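Side-chain contacts in aminotransferase (Streptomyces pactum, PDB 4ZM4), which belongs to the class-III aminotransferases, proteins of the pyridoxal-phosphate-dependent aminotransferase fold, and forms a two-chain assembly: residues V43-S46 against L52-V55; L63-G68 against F72-R77; E147-G152 against L193-P198. The protein carries 1 engineered substitution. All blocks are in the same frame, centred on the assembly; numbering follows the deposited sequence.

Contact 1 of 3, residues V43-S46 against L52-V55; sequences VVRS and LRDV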
loop_
_atom_site.group_PDB
_atom_site.type_symbol
_atom_site.label_atom_id
_atom_site.label_comp_id
_atom_site.label_asym_id
_atom_site.label_seq_id
_atom_site.Cartn_x
_atom_site.Cartn_y
_atom_site.Cartn_z
ATOM N N VAL B 43 -18.944 15.594 -0.428
ATOM C CA VAL B 43 -18.416 14.721 -1.437
ATOM C C VAL B 43 -17.703 15.567 -2.476
ATOM O O VAL B 43 -18.261 16.511 -3.019
ATOM C CB VAL B 43 -19.521 13.885 -2.125
ATOM C CG1 VAL B 43 -18.906 12.943 -3.145
ATOM C CG2 VAL B 43 -20.318 13.102 -1.110
ATOM N N VAL B 44 -16.471 15.206 -2.793
ATOM C CA VAL B 44 -15.657 16.014 -3.706
ATOM C C VAL B 44 -15.984 15.714 -5.154
ATOM O O VAL B 44 -16.240 14.565 -5.511
ATOM C CB VAL B 44 -14.140 15.786 -3.471
ATOM C CG1 VAL B 44 -13.318 16.594 -4.461
ATOM C CG2 VAL B 44 -13.774 16.178 -2.034
ATOM N N ARG B 45 -16.032 16.762 -5.956
ATOM C CA ARG B 45 -16.169 16.670 -7.392
ATOM C C ARG B 45 -14.814 16.949 -8.083
ATOM O O ARG B 45 -14.462 16.308 -9.065
ATOM C CB ARG B 45 -17.200 17.693 -7.865
ATOM C CG ARG B 45 -17.175 17.995 -9.375
ATOM C CD ARG B 45 -18.484 18.640 -9.830
ATOM N NE ARG B 45 -19.604 17.712 -9.669
ATOM C CZ ARG B 45 -20.895 18.037 -9.784
ATOM N NH1 ARG B 45 -21.251 19.292 -10.040
ATOM N NH2 ARG B 45 -21.841 17.115 -9.618
ATOM N N SER B 46 -14.086 17.942 -7.564
ATOM C CA SER B 46 -12.786 18.265 -8.081
ATOM C C SER B 46 -12.008 19.037 -7.012
ATOM O O SER B 46 -12.568 19.494 -6.013
ATOM C CB SER B 46 -12.910 19.074 -9.371
ATOM O OG SER B 46 -13.147 20.472 -9.131
ATOM N N LEU B 52 -11.507 22.866 -2.637
ATOM C CA LEU B 52 -12.331 21.734 -3.045
ATOM C C LEU B 52 -13.553 22.258 -3.771
ATOM O O LEU B 52 -14.069 23.332 -3.426
ATOM C CB LEU B 52 -12.821 20.949 -1.831
ATOM C CG LEU B 52 -11.776 20.387 -0.884
ATOM C CD1 LEU B 52 -12.468 19.864 0.363
ATOM C CD2 LEU B 52 -10.971 19.297 -1.556
ATOM N N ARG B 53 -14.046 21.494 -4.743
ATOM C CA ARG B 53 -15.417 21.712 -5.150
ATOM C C ARG B 53 -16.281 20.501 -4.893
ATOM O O ARG B 53 -15.978 19.402 -5.311
ATOM C CB ARG B 53 -15.698 22.406 -6.476
ATOM C CG ARG B 53 -15.252 21.787 -7.756
ATOM C CD ARG B 53 -16.406 21.901 -8.818
ATOM N NE ARG B 53 -16.029 21.326 -10.094
ATOM C CZ ARG B 53 -16.758 21.436 -11.202
ATOM N NH1 ARG B 53 -17.888 22.147 -11.224
ATOM N NH2 ARG B 53 -16.333 20.839 -12.298
ATOM N N ASP B 54 -17.337 20.781 -4.144
ATOM C CA ASP B 54 -18.539 19.950 -3.941
ATOM C C ASP B 54 -19.240 19.376 -5.170
ATOM O O ASP B 54 -19.113 19.896 -6.281
ATOM C CB ASP B 54 -19.627 20.846 -3.300
ATOM C CG ASP B 54 -19.626 20.767 -1.851
ATOM O OD1 ASP B 54 -18.821 19.969 -1.332
ATOM O OD2 ASP B 54 -20.389 21.517 -1.221
ATOM N N VAL B 55 -20.071 18.373 -4.925
ATOM C CA VAL B 55 -21.063 17.950 -5.903
ATOM C C VAL B 55 -22.231 18.943 -6.034
ATOM O O VAL B 55 -23.010 18.830 -6.969
ATOM C CB VAL B 55 -21.634 16.547 -5.579
ATOM C CG1 VAL B 55 -20.549 15.507 -5.665
ATOM C CG2 VAL B 55 -22.302 16.512 -4.202
#
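The carbonyl oxygen of Arg53 is gripped by two successive backbone amides of the facing strand. Arg45 N comes within 2.7 Å of Arg53 O, nearly in line with the carbonyl bond, while Ser46 N, 3.3 Å from the same Arg53 O, approaches in the carbonyl plane on a lone pair. Two residues set against one make this a classic beta bulge, placed where the chain turns a corner at Arg45. Within the same bulge, Arg53 N returns a nearly straight bond to Ser46 O, 2.8 Å long.

The two arginine side chains then cross. Arg45 CD rests over the middle of the Arg53 guanidinium, 3.6 Å from Arg53 CZ, and the two guanidinium planes stand almost perpendicular, 84° apart. Arg45 reaches there with CG anti to its own N (chi1 164°) and then bends at chi3, which brings the Val55 backbone over one face of the Arg45 guanidinium, with Val55 CA above its centre. The like charges are probably balanced by Asp57, which forms salt bridges with NH1 of both arginines, and Arg45 NE has a second acid, Glu98 of the second subunit. Before the corner, Val43 CG1 meets Val55 CG1 at 4.0 Å.

The pair forms a beta hairpin of strands 44-48 and 51-54, continued by strand 59-62 through Leu52 and Ile60. Helix 14-22 packs on Val43, and the second subunit adds His97 against Val43 and Val44.

Contact 2 of 3, residues L63-G68 against F72-R77; sequences LNMGYG and FGYADR. With P3B ((3E,4R,5R)-4,5-dihydroxy-3-{[(Z)-{3-hydroxy-2-methyl-5-[(phosphonooxy)methyl]pyridin-4(1H)-ylidene}methyl]imino}cyclohex-1-ene-1-carboxylic acid), chain H.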
loop_
_atom_site.group_PDB
_atom_site.type_symbol
_atom_site.label_atom_id
_atom_site.label_comp_id
_atom_site.label_asym_id
_atom_site.label_seq_id
_atom_site.Cartn_x
_atom_site.Cartn_y
_atom_site.Cartn_z
ATOM N N LEU B 63 -8.150 23.053 4.855
ATOM C CA LEU B 63 -7.001 23.182 5.764
ATOM C C LEU B 63 -6.394 21.810 6.088
ATOM O O LEU B 63 -5.307 21.729 6.660
ATOM C CB LEU B 63 -7.402 23.892 7.052
ATOM C CG LEU B 63 -7.965 25.293 6.892
ATOM C CD1 LEU B 63 -8.316 25.843 8.246
ATOM C CD2 LEU B 63 -7.004 26.228 6.165
ATOM N N ASN B 64 -7.097 20.746 5.701
ATOM C CA ASN B 64 -6.649 19.374 5.924
ATOM C C ASN B 64 -5.753 18.854 4.786
ATOM O O ASN B 64 -4.809 18.135 5.028
ATOM C CB ASN B 64 -7.886 18.487 6.060
ATOM C CG ASN B 64 -7.552 17.081 6.494
ATOM O OD1 ASN B 64 -7.028 16.861 7.584
ATOM N ND2 ASN B 64 -7.879 16.105 5.643
ATOM N N MET B 65 -6.101 19.183 3.548
ATOM C CA MET B 65 -5.271 18.884 2.383
ATOM C C MET B 65 -4.894 17.421 2.169
ATOM O O MET B 65 -3.768 17.108 1.711
ATOM C CB MET B 65 -3.998 19.757 2.425
ATOM C CG MET B 65 -4.289 21.253 2.349
ATOM S SD MET B 65 -5.162 21.807 0.868
ATOM C CE MET B 65 -4.058 21.270 -0.438
ATOM N N GLY B 66 -5.821 16.518 2.472
ATOM C CA GLY B 66 -5.586 15.104 2.204
ATOM C C GLY B 66 -4.504 14.496 3.030
ATOM O O GLY B 66 -3.838 13.541 2.621
ATOM N N TYR B 67 -4.314 15.055 4.197
ATOM C CA TYR B 67 -3.502 14.449 5.246
ATOM C C TYR B 67 -1.961 14.436 5.022
ATOM O O TYR B 67 -1.274 13.531 5.513
ATOM C CB TYR B 67 -4.053 13.050 5.587
ATOM C CG TYR B 67 -5.494 13.036 6.042
ATOM C CD1 TYR B 67 -5.838 13.228 7.374
ATOM C CD2 TYR B 67 -6.513 12.800 5.152
ATOM C CE1 TYR B 67 -7.162 13.169 7.801
ATOM C CE2 TYR B 67 -7.838 12.731 5.573
ATOM C CZ TYR B 67 -8.167 12.925 6.891
ATOM O OH TYR B 67 -9.498 12.889 7.289
ATOM N N GLY B 68 -1.418 15.465 4.366
ATOM C CA GLY B 68 0.036 15.716 4.382
ATOM C C GLY B 68 0.865 15.770 3.096
ATOM O O GLY B 68 1.945 16.353 3.103
ATOM N N PHE B 72 2.524 21.869 -2.074
ATOM C CA PHE B 72 2.251 22.932 -3.035
ATOM C C PHE B 72 0.771 23.019 -3.422
ATOM O O PHE B 72 0.418 23.679 -4.390
ATOM C CB PHE B 72 3.083 22.689 -4.306
ATOM C CG PHE B 72 4.563 22.570 -4.053
ATOM C CD1 PHE B 72 5.314 23.697 -3.693
ATOM C CD2 PHE B 72 5.216 21.340 -4.166
ATOM C CE1 PHE B 72 6.675 23.595 -3.461
ATOM C CE2 PHE B 72 6.584 21.245 -3.931
ATOM C CZ PHE B 72 7.315 22.367 -3.579
ATOM N N GLY B 73 -0.097 22.312 -2.720
ATOM C CA GLY B 73 -1.523 22.315 -3.058
ATOM C C GLY B 73 -1.915 21.236 -4.010
ATOM O O GLY B 73 -1.094 20.463 -4.484
ATOM N N TYR B 74 -3.214 21.151 -4.262
ATOM C CA TYR B 74 -3.795 20.127 -5.092
ATOM C C TYR B 74 -3.523 20.406 -6.567
ATOM O O TYR B 74 -3.316 21.564 -6.949
ATOM C CB TYR B 74 -5.298 20.096 -4.897
ATOM C CG TYR B 74 -5.795 19.616 -3.550
ATOM C CD1 TYR B 74 -5.350 18.429 -3.000
ATOM C CD2 TYR B 74 -6.806 20.314 -2.872
ATOM C CE1 TYR B 74 -5.830 18.000 -1.778
ATOM C CE2 TYR B 74 -7.295 19.868 -1.657
ATOM C CZ TYR B 74 -6.804 18.710 -1.120
ATOM O OH TYR B 74 -7.306 18.253 0.074
ATOM N N ALA B 75 -3.558 19.365 -7.399
ATOM C CA ALA B 75 -3.371 19.517 -8.867
ATOM C C ALA B 75 -2.103 20.283 -9.256
ATOM O O ALA B 75 -2.162 21.247 -10.054
ATOM C CB ALA B 75 -4.593 20.187 -9.497
ATOM N N ASP B 76 -0.972 19.882 -8.668
ATOM C CA ASP B 76 0.324 20.513 -8.946
ATOM C C ASP B 76 0.772 20.030 -10.313
ATOM O O ASP B 76 1.148 18.861 -10.455
ATOM C CB ASP B 76 1.334 20.134 -7.838
ATOM C CG ASP B 76 2.646 20.926 -7.904
ATOM O OD1 ASP B 76 3.571 20.616 -7.127
ATOM O OD2 ASP B 76 2.783 21.856 -8.712
ATOM N N ARG B 77 0.737 20.908 -11.316
ATOM C CA ARG B 77 1.011 20.518 -12.702
ATOM C C ARG B 77 2.439 20.016 -12.965
ATOM O O ARG B 77 2.639 19.061 -13.721
ATOM C CB ARG B 77 0.606 21.633 -13.682
ATOM C CG ARG B 77 -0.906 21.641 -13.940
ATOM C CD ARG B 77 -1.376 22.610 -15.038
ATOM N NE ARG B 77 -1.178 22.067 -16.394
ATOM C CZ ARG B 77 -1.928 21.112 -16.958
ATOM N NH1 ARG B 77 -2.932 20.531 -16.293
ATOM N NH2 ARG B 77 -1.657 20.714 -18.196
HETATM O OAH P3B H . -0.642 3.527 5.762
HETATM P PBA P3B H . -0.455 5.057 5.394
HETATM O OAI P3B H . -1.811 5.647 5.635
HETATM O OAC P3B H . -0.024 5.293 3.956
HETATM O OAQ P3B H . 0.642 5.548 6.558
HETATM C CAM P3B H . 0.584 5.082 7.945
HETATM C CAV P3B H . 1.171 6.056 8.714
HETATM C CAL P3B H . 2.466 5.820 9.153
HETATM N NAP P3B H . 3.101 6.809 9.893
HETATM C CAU P3B H . 2.476 8.002 10.174
HETATM C CAA P3B H . 3.095 8.961 10.932
HETATM C CAW P3B H . 1.228 8.211 9.785
HETATM O OAE P3B H . 0.670 9.402 10.098
HETATM C CAX P3B H . 0.522 7.285 9.015
HETATM C CAJ P3B H . -0.836 7.545 8.615
HETATM N NAO P3B H . -1.540 8.623 9.100
HETATM C CAT P3B H . -2.868 8.817 8.822
HETATM C CAK P3B H . -3.729 7.886 8.177
HETATM C CAS P3B H . -5.092 8.083 7.982
HETATM C CAR P3B H . -5.891 7.159 7.285
HETATM O OAD P3B H . -7.083 7.380 7.018
HETATM O OAB P3B H . -5.493 6.063 6.973
HETATM C CAN P3B H . -5.658 9.280 8.191
HETATM C CAY P3B H . -4.806 10.425 8.762
HETATM O OAF P3B H . -5.708 11.042 9.700
HETATM C CAZ P3B H . -3.418 10.014 9.400
HETATM O OAG P3B H . -2.414 11.085 9.549
#
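The Tyr74 ring carries the Met65 methyl squarely on one face: Met65 CE lies 3.6 Å from the centroid of the Tyr74 ring and 7° off its normal, a CH-pi contact. The sulfur stands obliquely over the same ring, Met65 SD being 3.8 Å from Tyr74 CE2, which makes this a Met-aromatic contact as well. At the edge of the ring, near its plane, comes the backbone N of Gly66. All this lies in the long loop between strand 59-62 and helix 77-89 of the aminotransferase fold, where the chain doubles back on itself.

Met65 is folded tightly, with chi1, chi2 and chi3 all near -60°, and this curl carries its methyl back over the ring; the same methyl also touches Gly73 CA at 3.8 Å. Tyr74 OH lies beside the Met65 backbone, but its polar partner is Asp62, whose OD2 is hydrogen-bonded to it. The other carboxylate oxygen of Asp62 accepts from the backbone N of Asn64 and of Met65, so one acid ties the tyrosine hydroxyl to the start of the loop. Met92 of the second subunit also packs on Tyr74.

Two residues on from Met65, Tyr67 lines the ligand pocket. One face of its ring takes P3B CAN, offset toward the rim, and the opposite face takes Asn64 ND2 over its centre, 3.3 Å above the plane. The aromatic ring is thus sandwiched between an amide and the ligand. A hydroxyl oxygen of the ligand comes closest, P3B OAF lying 3.2 Å from Tyr67 CD1.

Contact 3 of 3, residues E147-G152 against L193-P198; sequences EGHYHG and LGWNDP. With P3B ((3E,4R,5R)-4,5-dihydroxy-3-{[(Z)-{3-hydroxy-2-methyl-5-[(phosphonooxy)methyl]pyridin-4(1H)-ylidene}methyl]imino}cyclohex-1-ene-1-carboxylic acid), chain H.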
loop_
_atom_site.group_PDB
_atom_site.type_symbol
_atom_site.label_atom_id
_atom_site.label_comp_id
_atom_site.label_asym_id
_atom_site.label_seq_id
_atom_site.Cartn_x
_atom_site.Cartn_y
_atom_site.Cartn_z
ATOM N N GLU B 147 2.665 6.538 23.178
ATOM C CA GLU B 147 1.233 6.707 23.153
ATOM C C GLU B 147 0.802 7.875 22.288
ATOM O O GLU B 147 1.267 9.019 22.453
ATOM C CB GLU B 147 0.685 6.911 24.562
ATOM C CG GLU B 147 -0.836 6.795 24.583
ATOM C CD GLU B 147 -1.415 6.948 25.960
ATOM O OE1 GLU B 147 -0.908 7.799 26.716
ATOM O OE2 GLU B 147 -2.381 6.232 26.268
ATOM N N GLY B 148 -0.126 7.574 21.380
ATOM C CA GLY B 148 -0.651 8.551 20.412
ATOM C C GLY B 148 0.121 8.562 19.098
ATOM O O GLY B 148 -0.349 9.120 18.131
ATOM N N HIS B 149 1.304 7.947 19.078
ATOM C CA HIS B 149 2.134 7.900 17.893
ATOM C C HIS B 149 1.601 6.794 16.981
ATOM O O HIS B 149 1.381 5.687 17.409
ATOM C CB HIS B 149 3.603 7.639 18.233
ATOM C CG HIS B 149 4.265 8.784 18.943
ATOM N ND1 HIS B 149 5.437 9.356 18.521
ATOM C CD2 HIS B 149 3.901 9.473 20.052
ATOM C CE1 HIS B 149 5.769 10.350 19.325
ATOM N NE2 HIS B 149 4.854 10.443 20.265
ATOM N N TYR B 150 1.353 7.137 15.730
ATOM C CA TYR B 150 0.714 6.216 14.846
ATOM C C TYR B 150 1.742 5.793 13.769
ATOM O O TYR B 150 2.346 6.656 13.089
ATOM C CB TYR B 150 -0.562 6.866 14.262
ATOM C CG TYR B 150 -1.307 5.992 13.274
ATOM C CD1 TYR B 150 -1.992 4.856 13.684
ATOM C CD2 TYR B 150 -1.372 6.335 11.922
ATOM C CE1 TYR B 150 -2.681 4.067 12.781
ATOM C CE2 TYR B 150 -2.038 5.537 11.002
ATOM C CZ TYR B 150 -2.685 4.418 11.440
ATOM O OH TYR B 150 -3.341 3.651 10.516
ATOM N N HIS B 151 1.856 4.488 13.569
ATOM C CA HIS B 151 2.766 3.946 12.579
ATOM C C HIS B 151 2.081 3.028 11.553
ATOM O O HIS B 151 2.701 2.155 10.965
ATOM C CB HIS B 151 3.882 3.249 13.321
ATOM C CG HIS B 151 4.534 4.136 14.330
ATOM N ND1 HIS B 151 5.068 5.361 13.989
ATOM C CD2 HIS B 151 4.696 4.004 15.668
ATOM C CE1 HIS B 151 5.535 5.948 15.072
ATOM N NE2 HIS B 151 5.322 5.146 16.107
ATOM N N GLY B 152 0.813 3.289 11.286
ATOM C CA GLY B 152 0.053 2.517 10.322
ATOM C C GLY B 152 -0.640 1.387 11.038
ATOM O O GLY B 152 -0.606 1.311 12.262
ATOM N N LEU B 193 5.263 3.728 25.990
ATOM C CA LEU B 193 5.462 4.748 26.999
ATOM C C LEU B 193 4.756 6.037 26.586
ATOM O O LEU B 193 4.376 6.207 25.453
ATOM C CB LEU B 193 6.947 5.128 27.085
ATOM C CG LEU B 193 8.007 4.060 27.228
ATOM C CD1 LEU B 193 9.358 4.713 27.094
ATOM C CD2 LEU B 193 7.857 3.381 28.585
ATOM N N GLY B 194 4.664 6.982 27.511
ATOM C CA GLY B 194 4.194 8.318 27.222
ATOM C C GLY B 194 5.270 9.135 26.504
ATOM O O GLY B 194 6.462 9.036 26.824
ATOM N N TRP B 195 4.824 9.955 25.564
ATOM C CA TRP B 195 5.664 10.864 24.810
ATOM C C TRP B 195 6.298 11.869 25.768
ATOM O O TRP B 195 5.659 12.260 26.729
ATOM C CB TRP B 195 4.784 11.590 23.812
ATOM C CG TRP B 195 5.454 12.543 22.815
ATOM C CD1 TRP B 195 4.971 13.742 22.413
ATOM C CD2 TRP B 195 6.659 12.333 22.053
ATOM N NE1 TRP B 195 5.781 14.287 21.471
ATOM C CE2 TRP B 195 6.826 13.452 21.236
ATOM C CE3 TRP B 195 7.602 11.313 22.002
ATOM C CZ2 TRP B 195 7.878 13.591 20.372
ATOM C CZ3 TRP B 195 8.674 11.460 21.150
ATOM C CH2 TRP B 195 8.815 12.601 20.358
ATOM N N ASN B 196 7.556 12.220 25.527
ATOM C CA ASN B 196 8.293 13.198 26.299
ATOM C C ASN B 196 8.371 12.896 27.788
ATOM O O ASN B 196 8.278 13.793 28.618
ATOM C CB ASN B 196 7.720 14.590 26.055
ATOM C CG ASN B 196 8.028 15.112 24.652
ATOM O OD1 ASN B 196 9.122 14.909 24.137
ATOM N ND2 ASN B 196 7.077 15.787 24.045
ATOM N N ASP B 197 8.535 11.618 28.139
ATOM C CA ASP B 197 8.703 11.185 29.557
ATOM C C ASP B 197 10.077 10.546 29.729
ATOM O O ASP B 197 10.194 9.327 29.671
ATOM C CB ASP B 197 7.603 10.191 29.938
ATOM C CG ASP B 197 7.612 9.857 31.416
ATOM O OD1 ASP B 197 8.617 10.133 32.104
ATOM O OD2 ASP B 197 6.601 9.335 31.907
ATOM N N PRO B 198 11.139 11.366 29.928
ATOM C CA PRO B 198 12.514 10.821 29.992
ATOM C C PRO B 198 12.783 9.820 31.129
ATOM O O PRO B 198 13.511 8.854 30.936
ATOM C CB PRO B 198 13.400 12.062 30.112
ATOM C CG PRO B 198 12.507 13.202 30.404
ATOM C CD PRO B 198 11.101 12.832 30.085
HETATM O OAH P3B H . -0.642 3.527 5.762
HETATM P PBA P3B H . -0.455 5.057 5.394
HETATM O OAI P3B H . -1.811 5.647 5.635
HETATM O OAC P3B H . -0.024 5.293 3.956
HETATM O OAQ P3B H . 0.642 5.548 6.558
HETATM C CAM P3B H . 0.584 5.082 7.945
HETATM C CAV P3B H . 1.171 6.056 8.714
HETATM C CAL P3B H . 2.466 5.820 9.153
HETATM N NAP P3B H . 3.101 6.809 9.893
HETATM C CAU P3B H . 2.476 8.002 10.174
HETATM C CAA P3B H . 3.095 8.961 10.932
HETATM C CAW P3B H . 1.228 8.211 9.785
HETATM O OAE P3B H . 0.670 9.402 10.098
HETATM C CAX P3B H . 0.522 7.285 9.015
HETATM C CAJ P3B H . -0.836 7.545 8.615
HETATM N NAO P3B H . -1.540 8.623 9.100
HETATM C CAT P3B H . -2.868 8.817 8.822
HETATM C CAK P3B H . -3.729 7.886 8.177
HETATM C CAS P3B H . -5.092 8.083 7.982
HETATM C CAR P3B H . -5.891 7.159 7.285
HETATM O OAD P3B H . -7.083 7.380 7.018
HETATM O OAB P3B H . -5.493 6.063 6.973
HETATM C CAN P3B H . -5.658 9.280 8.191
HETATM C CAY P3B H . -4.806 10.425 8.762
HETATM O OAF P3B H . -5.708 11.042 9.700
HETATM C CAZ P3B H . -3.418 10.014 9.400
HETATM O OAG P3B H . -2.414 11.085 9.549
#
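His149 drives the edge of its imidazole into one face of the Trp195 indole in a T-shaped (edge-to-face) stack. The ring planes are 67° apart, and the His149 ring centroid is 4.4 Å from that of the Trp195 six-membered ring. The contact joins two loops that follow neighbouring strands of the seven-stranded mixed sheet of the aminotransferase fold, one leaving strand 142-146 and the other leaving strand 190-193, one of its two edge strands.

Two imidazole atoms do the touching. His149 NE2 sits 3.2 Å from Trp195 CD2, at the seam of the two indole rings, and His149 CE1 reaches out over the six-membered ring, 3.4 Å from Trp195 CE3. With chi1 at -176° the indole stands trans to the backbone N of Trp195, which places its face against the imidazole edge. The opposite indole face receives Asn196 ND2 toward its rim. Both aromatic groups are also held from outside: His149 ND1 is hydrogen-bonded to Glu218 N, and Trp195 NE1 to Ile227 O. Together these bonds fix how each ring is turned.

Next to the rings, a backbone bond from Glu147 N to Leu193 O, 2.9 Å long, continues the pairing of the two strands, while the Glu147 carboxylate forms a salt bridge with Arg388. A type II turn from Gly194 to Asp197 follows, and Asp197 OD1 caps helix 198-208 by bonding Ala200 N.

The far end of 147-152 lines the ligand pocket. The Tyr150 ring meets P3B edge on, with P3B CAJ in its plane and 3.3 Å from Tyr150 CE2, while the N of Gly152 lies over the centre of one tyrosine face.

How the contacts relate
Contacts 1 and 2 are neighbours in the fold, their centres 14 Å apart: Leu52 CD2 of the hairpin touches Tyr74 CE2 at 3.7 Å, and both contacts meet the second subunit. Contact 3 lies across the centre of the chain, its centre 35 Å from that of contact 1 and 27 Å from that of contact 2. Contacts 2 and 3 do not touch, with nearest atoms about 9 Å apart, yet P3B bridges them: 63-68 supplies Tyr67 beside the hydroxylated ring, and 147-152 supplies Tyr150, His151 and Gly152 along the pyridine ring and the groups attached to it. The second subunit contributes to this pocket, its Gly309 and Val310 hydrogen-bonding P3B through their backbone N atoms.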